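Local coordinates for ylmH (Streptococcus pneumoniae, PDB 2FPH), which probably acts in cell division and may bind nucleic acid through a putative RNA-binding domain that follows its N-terminal domain, at residues Y28-E41 against E65-Q77. Residues are numbered along the deposited sequence; the frame is centred on the assembly and turned at random.
Sequences YAPFLTPFINPHQE and EYVRVLLYPDYFQ
With chi1 at -54° and a bend at chi3 (70°), the side chain of Arg68 passes between Phe35 and Leu32 and turns its guanidinium back to the chain at Thr33. Arg68 CG makes a CH-pi contact over the centre of the Phe35 ring, 3.7 Å from its centroid. Arg68 NE donates to Thr33 O at 2.8 Å, nearly in the guanidinium plane, and NH2 adds a weak second bond to the same oxygen, which together restrain the turn of the guanidinium; Leu32 CD2 lies over one guanidinium face. Thr33 OG1, held between its backbone N and carbonyl carbon (chi1 73°), accepts from Val69 N at 2.9 Å and donates to Pro34 O. With Thr33 N bonded to Val69 O as well, Thr33 holds both backbone polar atoms of Val69 where the register shifts by one residue between the antiparallel Phe31-Leu71 pair and the single Ile36-Val67 bridge. Towards Tyr28, Pro30 CG stands over the centre of the Phe76 ring, 3.5 Å from its centroid, and Tyr75 OH donates to Tyr28 O at 2.9 Å. Past Ile36, Asn37 and Gln40 form a capping box that starts helix 38-50. Strand 31-32 edges a three-stranded antiparallel sheet with 69-72 in the middle and 54-57 beyond; Leu44 of helix 38-50 packs on Thr33, Val69 and Leu71, while Trp20 of helix 11-27 stacks on Phe31.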
ATOM      1  N   TYR A  28     -18.891  -6.518  11.602  1.00 16.58           N
ATOM      2  CA  TYR A  28     -18.551  -5.617  12.753  1.00 17.16           C
ATOM      3  C   TYR A  28     -17.087  -5.927  13.138  1.00 18.15           C
ATOM      4  O   TYR A  28     -16.674  -6.197  14.344  1.00 20.26           O
ATOM      5  CB  TYR A  28     -19.632  -5.742  13.866  1.00 17.90           C
ATOM      6  CG  TYR A  28     -19.517  -4.852  15.038  1.00 14.28           C
ATOM      7  CD1 TYR A  28     -19.999  -3.595  15.061  1.00 20.11           C
ATOM      8  CD2 TYR A  28     -19.041  -5.383  16.240  1.00 20.91           C
ATOM      9  CE1 TYR A  28     -19.898  -2.808  16.228  1.00 20.25           C
ATOM     10  CE2 TYR A  28     -18.952  -4.645  17.350  1.00 21.94           C
ATOM     11  CZ  TYR A  28     -19.377  -3.357  17.361  1.00 21.79           C
ATOM     12  OH  TYR A  28     -19.253  -2.666  18.527  1.00 24.67           O
ATOM     13  N   ALA A  29     -16.247  -5.898  12.097  1.00 18.92           N
ATOM     14  CA  ALA A  29     -14.813  -6.084  12.289  1.00 19.15           C
ATOM     15  C   ALA A  29     -14.026  -5.196  11.335  1.00 19.19           C
ATOM     16  O   ALA A  29     -14.559  -4.721  10.368  1.00 19.19           O
ATOM     17  CB  ALA A  29     -14.420  -7.481  12.063  1.00 19.69           C
ATOM     18  N   PRO A  30     -12.763  -4.937  11.623  1.00 18.59           N
ATOM     19  CA  PRO A  30     -12.023  -4.033  10.727  1.00 16.99           C
ATOM     20  C   PRO A  30     -11.813  -4.708   9.381  1.00 16.50           C
ATOM     21  O   PRO A  30     -11.642  -5.958   9.320  1.00 17.06           O
ATOM     22  CB  PRO A  30     -10.681  -3.796  11.451  1.00 16.96           C
ATOM     23  CG  PRO A  30     -10.968  -4.236  12.851  1.00 18.98           C
ATOM     24  CD  PRO A  30     -11.938  -5.396  12.744  1.00 19.06           C
ATOM     25  N   PHE A  31     -11.765  -3.869   8.336  1.00 14.97           N
ATOM     26  CA  PHE A  31     -11.393  -4.283   6.999  1.00 14.28           C
ATOM     27  C   PHE A  31     -10.181  -3.453   6.576  1.00 14.35           C
ATOM     28  O   PHE A  31     -10.179  -2.251   6.763  1.00 14.71           O
ATOM     29  CB  PHE A  31     -12.515  -4.013   5.987  1.00 16.47           C
ATOM     30  CG  PHE A  31     -12.138  -4.462   4.596  1.00 16.96           C
ATOM     31  CD1 PHE A  31     -12.038  -5.830   4.317  1.00 20.12           C
ATOM     32  CD2 PHE A  31     -11.734  -3.571   3.617  1.00 17.05           C
ATOM     33  CE1 PHE A  31     -11.626  -6.282   3.092  1.00 23.23           C
ATOM     34  CE2 PHE A  31     -11.290  -4.038   2.367  1.00 17.40           C
ATOM     35  CZ  PHE A  31     -11.235  -5.415   2.124  1.00 16.71           C
ATOM     36  N   LEU A  32      -9.149  -4.130   6.088  1.00 14.14           N
ATOM     37  CA  LEU A  32      -7.935  -3.491   5.585  1.00 14.61           C
ATOM     38  C   LEU A  32      -7.924  -3.554   4.047  1.00 15.01           C
ATOM     39  O   LEU A  32      -7.976  -4.651   3.436  1.00 14.28           O
ATOM     40  CB  LEU A  32      -6.723  -4.215   6.152  1.00 15.05           C
ATOM     41  CG  LEU A  32      -5.328  -3.870   5.643  1.00 14.83           C
ATOM     42  CD1 LEU A  32      -5.099  -2.476   6.053  1.00 11.84           C
ATOM     43  CD2 LEU A  32      -4.210  -4.828   6.234  1.00 15.98           C
ATOM     44  N   THR A  33      -7.783  -2.385   3.425  1.00 13.11           N
ATOM     45  CA  THR A  33      -7.774  -2.239   2.001  1.00 13.62           C
ATOM     46  C   THR A  33      -6.435  -2.606   1.398  1.00 13.38           C
ATOM     47  O   THR A  33      -5.380  -2.705   2.106  1.00 13.21           O
ATOM     48  CB  THR A  33      -8.072  -0.784   1.561  1.00 13.59           C
ATOM     49  OG1 THR A  33      -6.927   0.089   1.847  1.00 11.44           O
ATOM     50  CG2 THR A  33      -9.265  -0.260   2.228  1.00 14.07           C
ATOM     51  N   PRO A  34      -6.406  -2.762   0.086  1.00 13.10           N
ATOM     52  CA  PRO A  34      -5.118  -2.853  -0.598  1.00 13.07           C
ATOM     53  C   PRO A  34      -4.444  -1.501  -0.617  1.00 12.55           C
ATOM     54  O   PRO A  34      -5.003  -0.494  -0.171  1.00 12.86           O
ATOM     55  CB  PRO A  34      -5.510  -3.204  -2.023  1.00 14.92           C
ATOM     56  CG  PRO A  34      -6.928  -3.477  -2.010  1.00 16.69           C
ATOM     57  CD  PRO A  34      -7.533  -2.887  -0.844  1.00 13.63           C
ATOM     58  N   PHE A  35      -3.270  -1.433  -1.250  1.00 12.47           N
ATOM     59  CA  PHE A  35      -2.706  -0.097  -1.478  1.00 12.53           C
ATOM     60  C   PHE A  35      -3.555   0.721  -2.468  1.00 13.96           C
ATOM     61  O   PHE A  35      -3.943   0.220  -3.537  1.00 12.92           O
ATOM     62  CB  PHE A  35      -1.277  -0.159  -1.937  1.00 12.52           C
ATOM     63  CG  PHE A  35      -0.310  -0.531  -0.860  1.00 11.39           C
ATOM     64  CD1 PHE A  35       0.239   0.475  -0.069  1.00 11.80           C
ATOM     65  CD2 PHE A  35       0.090  -1.828  -0.645  1.00 12.45           C
ATOM     66  CE1 PHE A  35       1.178   0.208   0.909  1.00 14.61           C
ATOM     67  CE2 PHE A  35       1.043  -2.123   0.382  1.00 13.98           C
ATOM     68  CZ  PHE A  35       1.604  -1.062   1.133  1.00 11.76           C
ATOM     69  N   ILE A  36      -3.818   1.963  -2.075  1.00 13.87           N
ATOM     70  CA  ILE A  36      -4.570   2.944  -2.883  1.00 14.93           C
ATOM     71  C   ILE A  36      -3.838   4.263  -2.953  1.00 14.97           C
ATOM     72  O   ILE A  36      -2.947   4.556  -2.136  1.00 15.57           O
ATOM     73  CB  ILE A  36      -6.006   3.130  -2.260  1.00 14.39           C
ATOM     74  CG1 ILE A  36      -5.985   3.689  -0.834  1.00 15.51           C
ATOM     75  CG2 ILE A  36      -6.791   1.821  -2.295  1.00 13.90           C
ATOM     76  CD1 ILE A  36      -7.391   3.998  -0.272  1.00 13.73           C
ATOM     77  N   ASN A  37      -4.159   5.060  -3.972  1.00 15.64           N
ATOM     78  CA  ASN A  37      -3.509   6.348  -4.198  1.00 15.76           C
ATOM     79  C   ASN A  37      -4.137   7.469  -3.365  1.00 16.72           C
ATOM     80  O   ASN A  37      -5.128   7.242  -2.663  1.00 15.74           O
ATOM     81  CB  ASN A  37      -3.396   6.630  -5.722  1.00 17.55           C
ATOM     82  CG  ASN A  37      -4.711   7.020  -6.354  1.00 16.12           C
ATOM     83  OD1 ASN A  37      -5.586   7.607  -5.723  1.00 15.32           O
ATOM     84  ND2 ASN A  37      -4.826   6.769  -7.655  1.00 19.73           N
ATOM     85  N   PRO A  38      -3.483   8.619  -3.262  1.00 14.58           N
ATOM     86  CA  PRO A  38      -3.979   9.702  -2.414  1.00 14.86           C
ATOM     87  C   PRO A  38      -5.412  10.205  -2.741  1.00 13.20           C
ATOM     88  O   PRO A  38      -6.171  10.521  -1.864  1.00 14.73           O
ATOM     89  CB  PRO A  38      -2.948  10.779  -2.656  1.00 15.56           C
ATOM     90  CG  PRO A  38      -1.727  10.016  -2.951  1.00 13.86           C
ATOM     91  CD  PRO A  38      -2.183   8.963  -3.887  1.00 15.55           C
ATOM     92  N   HIS A  39      -5.769  10.202  -3.998  1.00 15.94           N
ATOM     93  CA  HIS A  39      -7.113  10.578  -4.360  1.00 15.83           C
ATOM     94  C   HIS A  39      -8.146   9.579  -3.885  1.00 14.35           C
ATOM     95  O   HIS A  39      -9.133   9.975  -3.334  1.00 15.50           O
ATOM     96  CB  HIS A  39      -7.281  10.710  -5.838  1.00 17.53           C
ATOM     97  CG  HIS A  39      -8.663  11.137  -6.207  1.00 17.30           C
ATOM     98  ND1 HIS A  39      -9.110  12.423  -6.011  1.00 20.89           N
ATOM     99  CD2 HIS A  39      -9.672  10.470  -6.827  1.00 20.38           C
ATOM    100  CE1 HIS A  39     -10.358  12.524  -6.445  1.00 21.83           C
ATOM    101  NE2 HIS A  39     -10.722  11.356  -6.947  1.00 21.99           N
ATOM    102  N   GLN A  40      -7.803   8.304  -4.020  1.00 15.92           N
ATOM    103  CA  GLN A  40      -8.623   7.193  -3.535  1.00 14.00           C
ATOM    104  C   GLN A  40      -8.731   7.187  -2.042  1.00 14.06           C
ATOM    105  O   GLN A  40      -9.839   6.930  -1.498  1.00 14.40           O
ATOM    106  CB  GLN A  40      -8.079   5.885  -4.044  1.00 13.42           C
ATOM    107  CG  GLN A  40      -8.242   5.749  -5.556  1.00 15.34           C
ATOM    108  CD  GLN A  40      -7.480   4.627  -6.183  1.00 17.00           C
ATOM    109  OE1 GLN A  40      -6.499   4.129  -5.626  1.00 18.43           O
ATOM    110  NE2 GLN A  40      -7.873   4.279  -7.436  1.00 16.12           N
ATOM    111  N   GLU A  41      -7.636   7.468  -1.339  1.00 13.04           N
ATOM    112  CA  GLU A  41      -7.710   7.670   0.115  1.00 13.59           C
ATOM    113  C   GLU A  41      -8.691   8.752   0.518  1.00 14.35           C
ATOM    114  O   GLU A  41      -9.434   8.581   1.495  1.00 14.13           O
ATOM    115  CB  GLU A  41      -6.287   7.983   0.646  1.00 13.76           C
ATOM    116  CG  GLU A  41      -6.076   8.337   2.120  1.00 17.31           C
ATOM    117  CD  GLU A  41      -4.675   8.917   2.408  1.00 20.64           C
ATOM    118  OE1 GLU A  41      -4.008   9.444   1.473  1.00 20.65           O
ATOM    119  OE2 GLU A  41      -4.238   8.875   3.602  1.00 19.87           O
ATOM    120  N   GLU A  65       2.909   8.141  -0.331  1.00 17.92           N
ATOM    121  CA  GLU A  65       1.911   8.432  -1.359  1.00 19.02           C
ATOM    122  C   GLU A  65       0.817   7.362  -1.418  1.00 17.91           C
ATOM    123  O   GLU A  65      -0.366   7.629  -1.153  1.00 18.43           O
ATOM    124  CB  GLU A  65       2.572   8.658  -2.712  1.00 21.36           C
ATOM    125  CG  GLU A  65       3.402   9.953  -2.758  1.00 27.24           C
ATOM    126  CD  GLU A  65       2.754  11.167  -2.059  1.00 32.31           C
ATOM    127  OE1 GLU A  65       1.720  11.687  -2.562  1.00 36.71           O
ATOM    128  OE2 GLU A  65       3.290  11.641  -1.003  1.00 32.45           O
ATOM    129  N   TYR A  66       1.219   6.155  -1.737  1.00 15.81           N
ATOM    130  CA  TYR A  66       0.337   4.973  -1.632  1.00 13.50           C
ATOM    131  C   TYR A  66       0.137   4.607  -0.171  1.00 13.57           C
ATOM    132  O   TYR A  66       1.072   4.540   0.620  1.00 13.70           O
ATOM    133  CB  TYR A  66       0.893   3.808  -2.459  1.00 12.93           C
ATOM    134  CG  TYR A  66       0.914   4.215  -3.889  1.00 18.37           C
ATOM    135  CD1 TYR A  66      -0.254   4.350  -4.613  1.00 25.20           C
ATOM    136  CD2 TYR A  66       2.102   4.577  -4.494  1.00 21.96           C
ATOM    137  CE1 TYR A  66      -0.214   4.818  -5.969  1.00 26.01           C
ATOM    138  CE2 TYR A  66       2.147   5.075  -5.801  1.00 25.86           C
ATOM    139  CZ  TYR A  66       1.020   5.173  -6.518  1.00 26.31           C
ATOM    140  OH  TYR A  66       1.143   5.659  -7.787  1.00 31.31           O
ATOM    141  N   VAL A  67      -1.102   4.271   0.168  1.00 13.04           N
ATOM    142  CA  VAL A  67      -1.478   3.941   1.530  1.00 11.96           C
ATOM    143  C   VAL A  67      -2.386   2.760   1.588  1.00 12.11           C
ATOM    144  O   VAL A  67      -3.002   2.383   0.609  1.00 13.87           O
ATOM    145  CB  VAL A  67      -2.137   5.153   2.269  1.00 13.19           C
ATOM    146  CG1 VAL A  67      -1.213   6.288   2.350  1.00 11.93           C
ATOM    147  CG2 VAL A  67      -3.420   5.571   1.589  1.00 11.96           C
ATOM    148  N   ARG A  68      -2.464   2.140   2.753  1.00 12.67           N
ATOM    149  CA  ARG A  68      -3.576   1.220   3.033  1.00 11.33           C
ATOM    150  C   ARG A  68      -4.460   1.820   4.100  1.00 11.64           C
ATOM    151  O   ARG A  68      -4.026   2.632   4.949  1.00 11.14           O
ATOM    152  CB  ARG A  68      -3.073  -0.156   3.481  1.00 10.27           C
ATOM    153  CG  ARG A  68      -2.107  -0.821   2.574  1.00 11.75           C
ATOM    154  CD  ARG A  68      -1.668  -2.232   2.983  1.00 12.77           C
ATOM    155  NE  ARG A  68      -2.750  -3.200   2.837  1.00 12.72           N
ATOM    156  CZ  ARG A  68      -2.656  -4.474   3.119  1.00 13.31           C
ATOM    157  NH1 ARG A  68      -1.540  -4.926   3.611  1.00 15.16           N
ATOM    158  NH2 ARG A  68      -3.657  -5.320   2.853  1.00 14.59           N
ATOM    159  N   VAL A  69      -5.747   1.477   4.055  1.00 12.02           N
ATOM    160  CA  VAL A  69      -6.699   2.072   4.943  1.00 11.71           C
ATOM    161  C   VAL A  69      -7.373   1.010   5.741  1.00 12.08           C
ATOM    162  O   VAL A  69      -7.685  -0.101   5.250  1.00 10.99           O
ATOM    163  CB  VAL A  69      -7.766   2.948   4.128  1.00 13.06           C
ATOM    164  CG1 VAL A  69      -9.019   3.312   4.894  1.00 15.39           C
ATOM    165  CG2 VAL A  69      -7.134   4.240   3.551  1.00 16.20           C
ATOM    166  N   LEU A  70      -7.637   1.355   6.978  1.00 13.35           N
ATOM    167  CA  LEU A  70      -8.400   0.455   7.829  1.00 15.15           C
ATOM    168  C   LEU A  70      -9.757   1.071   8.094  1.00 16.19           C
ATOM    169  O   LEU A  70      -9.871   2.234   8.496  1.00 15.38           O
ATOM    170  CB  LEU A  70      -7.622   0.246   9.095  1.00 15.33           C
ATOM    171  CG  LEU A  70      -6.509  -0.744   9.146  1.00 17.72           C
ATOM    172  CD1 LEU A  70      -5.663  -0.447  10.361  1.00 19.20           C
ATOM    173  CD2 LEU A  70      -7.247  -2.153   9.163  1.00 16.02           C
ATOM    174  N   LEU A  71     -10.821   0.301   7.853  1.00 17.02           N
ATOM    175  CA  LEU A  71     -12.203   0.714   8.148  1.00 17.88           C
ATOM    176  C   LEU A  71     -12.655  -0.096   9.351  1.00 18.99           C
ATOM    177  O   LEU A  71     -12.436  -1.298   9.338  1.00 17.66           O
ATOM    178  CB  LEU A  71     -13.077   0.432   6.921  1.00 18.17           C
ATOM    179  CG  LEU A  71     -12.734   1.237   5.644  1.00 18.86           C
ATOM    180  CD1 LEU A  71     -13.377   0.762   4.345  1.00 21.48           C
ATOM    181  CD2 LEU A  71     -13.110   2.650   5.826  1.00 22.36           C
ATOM    182  N   TYR A  72     -13.315   0.478  10.386  1.00 19.67           N
ATOM    183  CA  TYR A  72     -13.533  -0.291  11.608  1.00 20.47           C
ATOM    184  C   TYR A  72     -14.628   0.263  12.508  1.00 21.99           C
ATOM    185  O   TYR A  72     -14.974   1.437  12.392  1.00 22.71           O
ATOM    186  CB  TYR A  72     -12.258  -0.480  12.402  1.00 20.18           C
ATOM    187  CG  TYR A  72     -11.527   0.817  12.655  1.00 19.79           C
ATOM    188  CD1 TYR A  72     -10.649   1.309  11.719  1.00 19.00           C
ATOM    189  CD2 TYR A  72     -11.737   1.566  13.812  1.00 20.31           C
ATOM    190  CE1 TYR A  72     -10.004   2.517  11.896  1.00 20.88           C
ATOM    191  CE2 TYR A  72     -11.042   2.819  14.002  1.00 19.26           C
ATOM    192  CZ  TYR A  72     -10.178   3.244  13.046  1.00 20.04           C
ATOM    193  OH  TYR A  72      -9.508   4.466  13.185  1.00 21.27           O
ATOM    194  N   PRO A  73     -15.251  -0.630  13.282  1.00 23.98           N
ATOM    195  CA  PRO A  73     -16.195  -0.210  14.324  1.00 25.48           C
ATOM    196  C   PRO A  73     -15.434   0.471  15.462  1.00 26.00           C
ATOM    197  O   PRO A  73     -14.231   0.272  15.581  1.00 24.13           O
ATOM    198  CB  PRO A  73     -16.793  -1.528  14.797  1.00 25.53           C
ATOM    199  CG  PRO A  73     -16.513  -2.475  13.704  1.00 27.06           C
ATOM    200  CD  PRO A  73     -15.135  -2.099  13.264  1.00 24.84           C
ATOM    201  N   ASP A  74     -16.173   1.139  16.353  1.00 26.66           N
ATOM    202  CA  ASP A  74     -15.592   2.054  17.356  1.00 27.09           C
ATOM    203  C   ASP A  74     -14.791   1.391  18.480  1.00 27.29           C
ATOM    204  O   ASP A  74     -13.822   2.004  19.012  1.00 28.23           O
ATOM    205  CB  ASP A  74     -16.669   2.938  17.942  1.00 28.95           C
ATOM    206  CG  ASP A  74     -17.267   3.909  16.920  1.00 31.63           C
ATOM    207  OD1 ASP A  74     -16.592   4.306  15.924  1.00 33.78           O
ATOM    208  OD2 ASP A  74     -18.439   4.323  17.030  1.00 37.60           O
ATOM    209  N   TYR A  75     -15.124   0.152  18.794  1.00 26.10           N
ATOM    210  CA  TYR A  75     -14.355  -0.587  19.761  1.00 26.61           C
ATOM    211  C   TYR A  75     -12.847  -0.671  19.371  1.00 25.75           C
ATOM    212  O   TYR A  75     -11.989  -0.769  20.241  1.00 26.64           O
ATOM    213  CB  TYR A  75     -14.959  -1.973  19.970  1.00 26.87           C
ATOM    214  CG  TYR A  75     -14.743  -2.958  18.840  1.00 27.13           C
ATOM    215  CD1 TYR A  75     -15.684  -3.085  17.815  1.00 31.22           C
ATOM    216  CD2 TYR A  75     -13.639  -3.794  18.831  1.00 28.27           C
ATOM    217  CE1 TYR A  75     -15.486  -3.978  16.764  1.00 30.81           C
ATOM    218  CE2 TYR A  75     -13.433  -4.721  17.785  1.00 30.36           C
ATOM    219  CZ  TYR A  75     -14.376  -4.802  16.763  1.00 30.18           C
ATOM    220  OH  TYR A  75     -14.186  -5.710  15.764  1.00 33.72           O
ATOM    221  N   PHE A  76     -12.518  -0.607  18.083  1.00 24.20           N
ATOM    222  CA  PHE A  76     -11.146  -0.897  17.631  1.00 24.38           C
ATOM    223  C   PHE A  76     -10.309   0.422  17.656  1.00 25.14           C
ATOM    224  O   PHE A  76     -10.725   1.369  17.096  1.00 22.59           O
ATOM    225  CB  PHE A  76     -11.238  -1.516  16.220  1.00 24.23           C
ATOM    226  CG  PHE A  76      -9.946  -2.124  15.707  1.00 23.66           C
ATOM    227  CD1 PHE A  76      -9.539  -3.385  16.126  1.00 22.32           C
ATOM    228  CD2 PHE A  76      -9.194  -1.476  14.753  1.00 24.10           C
ATOM    229  CE1 PHE A  76      -8.396  -3.967  15.638  1.00 24.93           C
ATOM    230  CE2 PHE A  76      -8.026  -2.058  14.242  1.00 24.89           C
ATOM    231  CZ  PHE A  76      -7.615  -3.298  14.709  1.00 23.70           C
ATOM    232  N   GLN A  77      -9.122   0.586  18.242  1.00 28.42           N
ATOM    233  CA  GLN A  77      -8.038  -0.288  18.538  1.00 29.20           C
ATOM    234  C   GLN A  77      -6.757   0.028  17.649  1.00 28.00           C
ATOM    235  O   GLN A  77      -5.773  -0.491  18.010  1.00 30.29           O
ATOM    236  CB  GLN A  77      -8.393  -1.792  18.561  1.00 30.80           C
ATOM    237  CG  GLN A  77      -8.715  -2.389  19.920  1.00 30.74           C
ATOM    238  CD  GLN A  77      -9.305  -3.784  19.861  1.00 37.14           C
ATOM    239  OE1 GLN A  77      -8.647  -4.736  19.413  1.00 38.68           O
ATOM    240  NE2 GLN A  77     -10.558  -3.918  20.317  1.00 39.57           N
TER
HETATM  241  O   HOH W   1      -1.337   9.631   0.556  1.00 17.50           O